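Local atomic coordinates of Cwp19 (Clostridioides difficile, PDB entry 5OQ3), a protein that belongs to the bacterial cell wall and, through the glycoside hydrolase domain that makes up this chain, probably acts on peptidoglycan. Residues P125-I135 with V151-P162. Residues are numbered along the deposited sequence; the frame is centred on the assembly and turned at random.
Sequences PYRITMADESI and VVKHGNKYYYDP
Pro-162 lies over one face of the Tyr-126 ring, its CG 3.7 Å from the ring centroid, and Pro-125 CB covers the opposite face. The Tyr-160 ring carries Ile-128 CG1 on a face, and the Tyr-158 ring has Ile-135 CB over one face and Lys-153 CG of its own hairpin over the other, both toward the rim, with Thr-129 OG1 at its edge. The three CH-pi contacts, from Pro-162, Ile-128 and Ile-135, seat the loop after TIM-barrel strand 118-123 against a beta-hairpin, strands 151-154 and 157-160 joined by a type II' turn. Tyr-160 N gives a fairly straight bond (161°) to Tyr-126 O, in the carbonyl plane. Next, Tyr-158 O takes Ile-128 N at 3.1 Å and Thr-129 N at 3.3 Å, both from the same face of its plane, plus a proton from a water that also serves Thr-129 O. With chi1 at 63°, Thr-129 OG1 sits between its own N and carbonyl carbon and accepts from Tyr-158 N at 2.9 Å. Further along, Asp-132 N, in a type II turn, bonds to Asn-156 O. Tyr-160 OH hydrogen-bonds to Ser-77 OG, while Arg-127 NH1 hydrogen-bonds to Pro-75 O. One water accepts from both Arg-127 NE (3.0 Å) and Lys-157 NZ (2.8 Å), bridging two like charges.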
ATOM      1  N   PRO A 125      -3.375  -7.420   0.139  1.00  8.78           N
ATOM      2  CA  PRO A 125      -3.459  -8.820   0.539  1.00  9.52           C
ATOM      3  C   PRO A 125      -4.856  -9.461   0.383  1.00  9.47           C
ATOM      4  O   PRO A 125      -4.936 -10.587  -0.116  1.00 11.49           O
ATOM      5  CB  PRO A 125      -3.026  -8.791   2.027  1.00 11.12           C
ATOM      6  CG  PRO A 125      -3.151  -7.374   2.452  1.00 12.23           C
ATOM      7  CD  PRO A 125      -2.950  -6.539   1.243  1.00 11.52           C
ATOM      8  N   TYR A 126      -5.913  -8.811   0.897  1.00  9.86           N
ATOM      9  CA  TYR A 126      -7.210  -9.497   1.109  1.00  9.71           C
ATOM     10  C   TYR A 126      -8.298  -9.199   0.056  1.00  9.94           C
ATOM     11  O   TYR A 126      -9.277  -9.912   0.036  1.00 10.36           O
ATOM     12  CB  TYR A 126      -7.820  -9.182   2.476  1.00  9.79           C
ATOM     13  CG  TYR A 126      -6.881  -9.320   3.676  1.00  9.84           C
ATOM     14  CD1 TYR A 126      -6.335 -10.537   4.047  1.00  9.71           C
ATOM     15  CD2 TYR A 126      -6.594  -8.224   4.458  1.00 12.19           C
ATOM     16  CE1 TYR A 126      -5.512 -10.652   5.153  1.00  9.34           C
ATOM     17  CE2 TYR A 126      -5.803  -8.321   5.588  1.00 11.30           C
ATOM     18  CZ  TYR A 126      -5.271  -9.550   5.943  1.00  9.31           C
ATOM     19  OH  TYR A 126      -4.483  -9.608   7.056  1.00  9.39           O
ATOM     20  N   ARG A 127      -8.138  -8.170  -0.794  1.00  9.20           N
ATOM     21  CA  ARG A 127      -9.186  -7.865  -1.751  1.00 11.96           C
ATOM     22  C   ARG A 127      -9.339  -9.005  -2.724  1.00 13.04           C
ATOM     23  O   ARG A 127      -8.346  -9.556  -3.225  1.00 14.92           O
ATOM     24  CB  ARG A 127      -8.807  -6.585  -2.507  1.00 13.58           C
ATOM     25  CG  ARG A 127      -9.633  -6.280  -3.776  1.00 15.04           C
ATOM     26  CD  ARG A 127      -9.068  -5.075  -4.516  1.00 16.87           C
ATOM     27  NE  ARG A 127      -9.295  -3.844  -3.775  1.00 17.93           N
ATOM     28  CZ  ARG A 127      -8.571  -2.731  -3.902  1.00 18.13           C
ATOM     29  NH1 ARG A 127      -7.583  -2.650  -4.786  1.00 17.02           N
ATOM     30  NH2 ARG A 127      -8.863  -1.667  -3.157  1.00 19.31           N
ATOM     31  N   ILE A 128     -10.589  -9.301  -3.066  1.00 11.25           N
ATOM     32  CA  ILE A 128     -10.914 -10.222  -4.171  1.00 12.39           C
ATOM     33  C   ILE A 128     -11.716  -9.496  -5.259  1.00 12.81           C
ATOM     34  O   ILE A 128     -11.294  -9.495  -6.380  1.00 15.11           O
ATOM     35  CB  ILE A 128     -11.673 -11.502  -3.727  1.00 12.24           C
ATOM     36  CG1 ILE A 128     -10.922 -12.255  -2.625  1.00 13.18           C
ATOM     37  CG2 ILE A 128     -11.905 -12.398  -4.942  1.00 14.77           C
ATOM     38  CD1 ILE A 128     -11.760 -13.294  -1.929  1.00 14.08           C
ATOM     39  N   THR A 129     -12.859  -8.909  -4.921  1.00 13.67           N
ATOM     40  CA  THR A 129     -13.698  -8.262  -5.929  1.00 15.85           C
ATOM     41  C   THR A 129     -13.913  -6.796  -5.672  1.00 16.06           C
ATOM     42  O   THR A 129     -13.707  -6.327  -4.559  1.00 17.79           O
ATOM     43  CB  THR A 129     -15.094  -8.914  -6.009  1.00 15.03           C
ATOM     44  OG1 THR A 129     -15.779  -8.734  -4.772  1.00 17.28           O
ATOM     45  CG2 THR A 129     -14.998 -10.378  -6.344  1.00 17.82           C
ATOM     46  N   MET A 130     -14.400  -6.111  -6.711  1.00 18.47           N
ATOM     47  CA  MET A 130     -14.935  -4.762  -6.616  1.00 22.07           C
ATOM     48  C   MET A 130     -16.450  -4.848  -6.514  1.00 22.26           C
ATOM     49  O   MET A 130     -17.043  -5.923  -6.648  1.00 23.05           O
ATOM     50  CB  MET A 130     -14.564  -3.910  -7.838  1.00 26.29           C
ATOM     51  CG  MET A 130     -13.110  -3.919  -8.227  1.00 32.98           C
ATOM     52  SD  MET A 130     -12.016  -3.697  -6.837  1.00 39.00           S
ATOM     53  CE  MET A 130     -10.712  -2.748  -7.552  1.00 31.66           C
ATOM     54  N   ALA A 131     -17.077  -3.704  -6.265  1.00 23.25           N
ATOM     55  CA  ALA A 131     -18.496  -3.668  -5.958  1.00 24.41           C
ATOM     56  C   ALA A 131     -19.323  -4.429  -6.984  1.00 28.37           C
ATOM     57  O   ALA A 131     -19.169  -4.234  -8.193  1.00 31.36           O
ATOM     58  CB  ALA A 131     -18.988  -2.224  -5.912  1.00 28.57           C
ATOM     59  N   ASP A 132     -20.212  -5.282  -6.486  1.00 30.22           N
ATOM     60  CA  ASP A 132     -21.241  -5.945  -7.307  1.00 30.97           C
ATOM     61  C   ASP A 132     -20.718  -6.974  -8.317  1.00 29.43           C
ATOM     62  O   ASP A 132     -21.477  -7.475  -9.139  1.00 36.65           O
ATOM     63  CB  ASP A 132     -22.130  -4.895  -8.002  1.00 33.97           C
ATOM     64  CG  ASP A 132     -22.765  -3.935  -7.013  1.00 40.87           C
ATOM     65  OD1 ASP A 132     -23.353  -4.416  -6.031  1.00 40.87           O
ATOM     66  OD2 ASP A 132     -22.680  -2.705  -7.208  1.00 49.17           O
ATOM     67  N   GLU A 133     -19.440  -7.331  -8.220  1.00 26.30           N
ATOM     68  CA  GLU A 133     -18.868  -8.302  -9.160  1.00 28.79           C
ATOM     69  C   GLU A 133     -19.210  -9.676  -8.634  1.00 30.93           C
ATOM     70  O   GLU A 133     -19.164  -9.914  -7.439  1.00 30.37           O
ATOM     71  CB  GLU A 133     -17.347  -8.150  -9.148  1.00 28.00           C
ATOM     72  CG  GLU A 133     -16.928  -7.063 -10.101  1.00 29.30           C
ATOM     73  CD  GLU A 133     -15.438  -6.834 -10.148  1.00 31.33           C
ATOM     74  OE1 GLU A 133     -14.690  -7.418  -9.324  1.00 26.73           O
ATOM     75  OE2 GLU A 133     -15.017  -6.102 -11.071  1.00 38.79           O
ATOM     76  N   SER A 134     -19.539 -10.584  -9.541  1.00 32.51           N
ATOM     77  CA  SER A 134     -19.983 -11.910  -9.158  1.00 35.29           C
ATOM     78  C   SER A 134     -18.770 -12.776  -8.892  1.00 36.66           C
ATOM     79  O   SER A 134     -17.869 -12.889  -9.735  1.00 40.84           O
ATOM     80  CB  SER A 134     -20.845 -12.552 -10.244  1.00 38.12           C
ATOM     81  OG  SER A 134     -21.128 -13.887  -9.879  1.00 45.80           O
ATOM     82  N   ILE A 135     -18.760 -13.385  -7.715  1.00 34.08           N
ATOM     83  CA  ILE A 135     -17.725 -14.334  -7.321  1.00 36.40           C
ATOM     84  C   ILE A 135     -17.694 -15.519  -8.315  1.00 35.08           C
ATOM     85  O   ILE A 135     -16.632 -16.022  -8.655  1.00 36.50           O
ATOM     86  CB  ILE A 135     -17.935 -14.760  -5.829  1.00 35.38           C
ATOM     87  CG1 ILE A 135     -16.701 -15.429  -5.223  1.00 31.55           C
ATOM     88  CG2 ILE A 135     -19.137 -15.685  -5.666  1.00 39.13           C
ATOM     89  CD1 ILE A 135     -15.553 -14.494  -4.944  1.00 26.11           C
ATOM     90  N   VAL A 151     -13.278 -17.318   1.675  1.00 11.29           N
ATOM     91  CA  VAL A 151     -13.840 -16.090   1.158  1.00 11.99           C
ATOM     92  C   VAL A 151     -14.984 -15.605   2.049  1.00 10.09           C
ATOM     93  O   VAL A 151     -15.857 -16.390   2.421  1.00 11.46           O
ATOM     94  CB  VAL A 151     -14.386 -16.349  -0.279  1.00 12.63           C
ATOM     95  CG1 VAL A 151     -15.093 -15.142  -0.834  1.00 13.92           C
ATOM     96  CG2 VAL A 151     -13.275 -16.809  -1.192  1.00 14.24           C
ATOM     97  N   VAL A 152     -15.003 -14.290   2.308  1.00  9.73           N
ATOM     98  CA  VAL A 152     -16.058 -13.661   3.089  1.00 11.22           C
ATOM     99  C   VAL A 152     -16.654 -12.517   2.271  1.00 12.58           C
ATOM    100  O   VAL A 152     -15.909 -11.683   1.749  1.00 13.50           O
ATOM    101  CB  VAL A 152     -15.517 -13.112   4.439  1.00 10.93           C
ATOM    102  CG1 VAL A 152     -16.551 -12.324   5.191  1.00 10.76           C
ATOM    103  CG2 VAL A 152     -14.978 -14.205   5.333  1.00 12.02           C
ATOM    104  N   LYS A 153     -17.980 -12.442   2.238  1.00 12.95           N
ATOM    105  CA  LYS A 153     -18.674 -11.341   1.608  1.00 16.10           C
ATOM    106  C   LYS A 153     -18.932 -10.259   2.637  1.00 13.23           C
ATOM    107  O   LYS A 153     -19.438 -10.530   3.739  1.00 15.23           O
ATOM    108  CB  LYS A 153     -20.016 -11.819   1.012  1.00 16.90           C
ATOM    109  CG  LYS A 153     -20.630 -10.820   0.061  1.00 20.58           C
ATOM    110  CD  LYS A 153     -21.923 -11.317  -0.528  1.00 22.69           C
ATOM    111  CE  LYS A 153     -22.412 -10.313  -1.551  1.00 27.10           C
ATOM    112  NZ  LYS A 153     -23.586 -10.774  -2.317  1.00 34.08           N
ATOM    113  N   HIS A 154     -18.593  -9.012   2.273  1.00 13.77           N
ATOM    114  CA  HIS A 154     -18.839  -7.845   3.129  1.00 15.55           C
ATOM    115  C   HIS A 154     -19.435  -6.791   2.248  1.00 16.81           C
ATOM    116  O   HIS A 154     -18.775  -6.364   1.299  1.00 17.90           O
ATOM    117  CB  HIS A 154     -17.529  -7.364   3.779  1.00 14.90           C
ATOM    118  CG  HIS A 154     -17.715  -6.170   4.671  1.00 14.92           C
ATOM    119  ND1 HIS A 154     -17.620  -4.860   4.216  1.00 18.81           N
ATOM    120  CD2 HIS A 154     -18.034  -6.092   5.984  1.00 16.22           C
ATOM    121  CE1 HIS A 154     -17.871  -4.033   5.216  1.00 18.86           C
ATOM    122  NE2 HIS A 154     -18.103  -4.750   6.305  1.00 19.83           N
ATOM    123  N   GLY A 155     -20.680  -6.379   2.526  1.00 17.25           N
ATOM    124  CA  GLY A 155     -21.420  -5.516   1.633  1.00 20.65           C
ATOM    125  C   GLY A 155     -21.537  -6.168   0.264  1.00 20.57           C
ATOM    126  O   GLY A 155     -21.951  -7.323   0.138  1.00 24.77           O
ATOM    127  N   ASN A 156     -21.125  -5.443  -0.756  1.00 22.06           N
ATOM    128  CA  ASN A 156     -21.179  -5.949  -2.130  1.00 21.55           C
ATOM    129  C   ASN A 156     -19.827  -6.402  -2.669  1.00 20.12           C
ATOM    130  O   ASN A 156     -19.627  -6.481  -3.860  1.00 22.84           O
ATOM    131  CB  ASN A 156     -21.850  -4.930  -3.054  1.00 23.48           C
ATOM    132  CG  ASN A 156     -21.172  -3.570  -3.043  1.00 27.17           C
ATOM    133  OD1 ASN A 156     -19.995  -3.436  -2.688  1.00 32.54           O
ATOM    134  ND2 ASN A 156     -21.923  -2.542  -3.457  1.00 35.46           N
ATOM    135  N   LYS A 157     -18.912  -6.737  -1.780  1.00 15.87           N
ATOM    136  CA  LYS A 157     -17.577  -7.152  -2.159  1.00 15.30           C
ATOM    137  C   LYS A 157     -17.163  -8.399  -1.387  1.00 14.40           C
ATOM    138  O   LYS A 157     -17.703  -8.708  -0.317  1.00 17.80           O
ATOM    139  CB  LYS A 157     -16.574  -6.017  -1.853  1.00 15.96           C
ATOM    140  CG  LYS A 157     -16.737  -4.821  -2.751  1.00 17.99           C
ATOM    141  CD  LYS A 157     -15.925  -3.600  -2.312  1.00 19.63           C
ATOM    142  CE  LYS A 157     -14.437  -3.852  -2.489  1.00 25.29           C
ATOM    143  NZ  LYS A 157     -13.576  -2.707  -2.078  1.00 31.58           N
ATOM    144  N   TYR A 158     -16.176  -9.084  -1.933  1.00 13.00           N
ATOM    145  CA  TYR A 158     -15.616 -10.289  -1.346  1.00 12.68           C
ATOM    146  C   TYR A 158     -14.149 -10.108  -1.011  1.00 12.55           C
ATOM    147  O   TYR A 158     -13.412  -9.412  -1.730  1.00 13.23           O
ATOM    148  CB  TYR A 158     -15.767 -11.493  -2.274  1.00 14.54           C
ATOM    149  CG  TYR A 158     -17.185 -11.923  -2.549  1.00 16.19           C
ATOM    150  CD1 TYR A 158     -17.947 -11.326  -3.543  1.00 18.72           C
ATOM    151  CD2 TYR A 158     -17.753 -12.970  -1.829  1.00 17.54           C
ATOM    152  CE1 TYR A 158     -19.243 -11.763  -3.818  1.00 20.68           C
ATOM    153  CE2 TYR A 158     -19.054 -13.408  -2.080  1.00 17.70           C
ATOM    154  CZ  TYR A 158     -19.785 -12.806  -3.078  1.00 19.20           C
ATOM    155  OH  TYR A 158     -21.089 -13.218  -3.359  1.00 22.43           O
ATOM    156  N   TYR A 159     -13.735 -10.782   0.073  1.00 12.18           N
ATOM    157  CA  TYR A 159     -12.408 -10.665   0.702  1.00 10.59           C
ATOM    158  C   TYR A 159     -11.929 -12.014   1.138  1.00 10.58           C
ATOM    159  O   TYR A 159     -12.730 -12.856   1.547  1.00 11.85           O
ATOM    160  CB  TYR A 159     -12.541  -9.762   1.941  1.00 10.79           C
ATOM    161  CG  TYR A 159     -13.020  -8.379   1.648  1.00 11.16           C
ATOM    162  CD1 TYR A 159     -14.367  -8.116   1.555  1.00 11.24           C
ATOM    163  CD2 TYR A 159     -12.133  -7.307   1.489  1.00 12.32           C
ATOM    164  CE1 TYR A 159     -14.814  -6.845   1.245  1.00 13.93           C
ATOM    165  CE2 TYR A 159     -12.574  -6.030   1.173  1.00 12.12           C
ATOM    166  CZ  TYR A 159     -13.917  -5.799   1.109  1.00 13.87           C
ATOM    167  OH  TYR A 159     -14.322  -4.508   0.825  1.00 17.20           O
ATOM    168  N   TYR A 160     -10.604 -12.186   1.156  1.00  9.12           N
ATOM    169  CA  TYR A 160     -10.030 -13.316   1.883  1.00  9.58           C
ATOM    170  C   TYR A 160     -10.179 -13.064   3.389  1.00  9.80           C
ATOM    171  O   TYR A 160     -10.074 -11.913   3.829  1.00 11.20           O
ATOM    172  CB  TYR A 160      -8.577 -13.548   1.536  1.00 10.26           C
ATOM    173  CG  TYR A 160      -8.366 -13.945   0.101  1.00 10.64           C
ATOM    174  CD1 TYR A 160      -8.822 -15.188  -0.386  1.00 10.26           C
ATOM    175  CD2 TYR A 160      -7.795 -13.074  -0.792  1.00 10.38           C
ATOM    176  CE1 TYR A 160      -8.678 -15.521  -1.708  1.00 11.18           C
ATOM    177  CE2 TYR A 160      -7.611 -13.410  -2.120  1.00 11.36           C
ATOM    178  CZ  TYR A 160      -8.079 -14.641  -2.583  1.00 11.65           C
ATOM    179  OH  TYR A 160      -7.898 -14.978  -3.904  1.00 12.83           O
ATOM    180  N   ASP A 161     -10.409 -14.115   4.150  1.00  8.31           N
ATOM    181  CA  ASP A 161     -10.591 -14.029   5.608  1.00  8.41           C
ATOM    182  C   ASP A 161      -9.241 -13.927   6.313  1.00  6.51           C
ATOM    183  O   ASP A 161      -8.479 -14.914   6.358  1.00  7.88           O
ATOM    184  CB  ASP A 161     -11.350 -15.290   6.069  1.00  8.58           C
ATOM    185  CG  ASP A 161     -11.772 -15.271   7.526  1.00  8.86           C
ATOM    186  OD1 ASP A 161     -11.226 -14.450   8.317  1.00  9.18           O
ATOM    187  OD2 ASP A 161     -12.689 -16.086   7.805  1.00  9.95           O
ATOM    188  N   PRO A 162      -8.932 -12.762   6.905  1.00  6.72           N
ATOM    189  CA  PRO A 162      -7.626 -12.617   7.573  1.00  6.93           C
ATOM    190  C   PRO A 162      -7.418 -13.575   8.740  1.00  7.27           C
ATOM    191  O   PRO A 162      -6.241 -13.745   9.176  1.00  7.78           O
ATOM    192  CB  PRO A 162      -7.633 -11.152   8.018  1.00  7.36           C
ATOM    193  CG  PRO A 162      -8.672 -10.468   7.177  1.00  8.33           C
ATOM    194  CD  PRO A 162      -9.712 -11.518   6.934  1.00  7.47           C
TER
HETATM  195  O   HOH W   1      -4.237 -11.968   8.326  1.00  7.63           O
HETATM  196  O   HOH W   2     -11.402  -4.354  -1.676  1.00 21.39           O
HETATM  197  O   HOH W   3     -12.624  -6.732  -2.114  1.00 17.84           O
HETATM  198  O   HOH W   4     -18.394  -8.424  -5.258  1.00 21.07           O
HETATM  199  O   HOH W   5     -21.320 -13.198  -6.178  1.00 42.25           O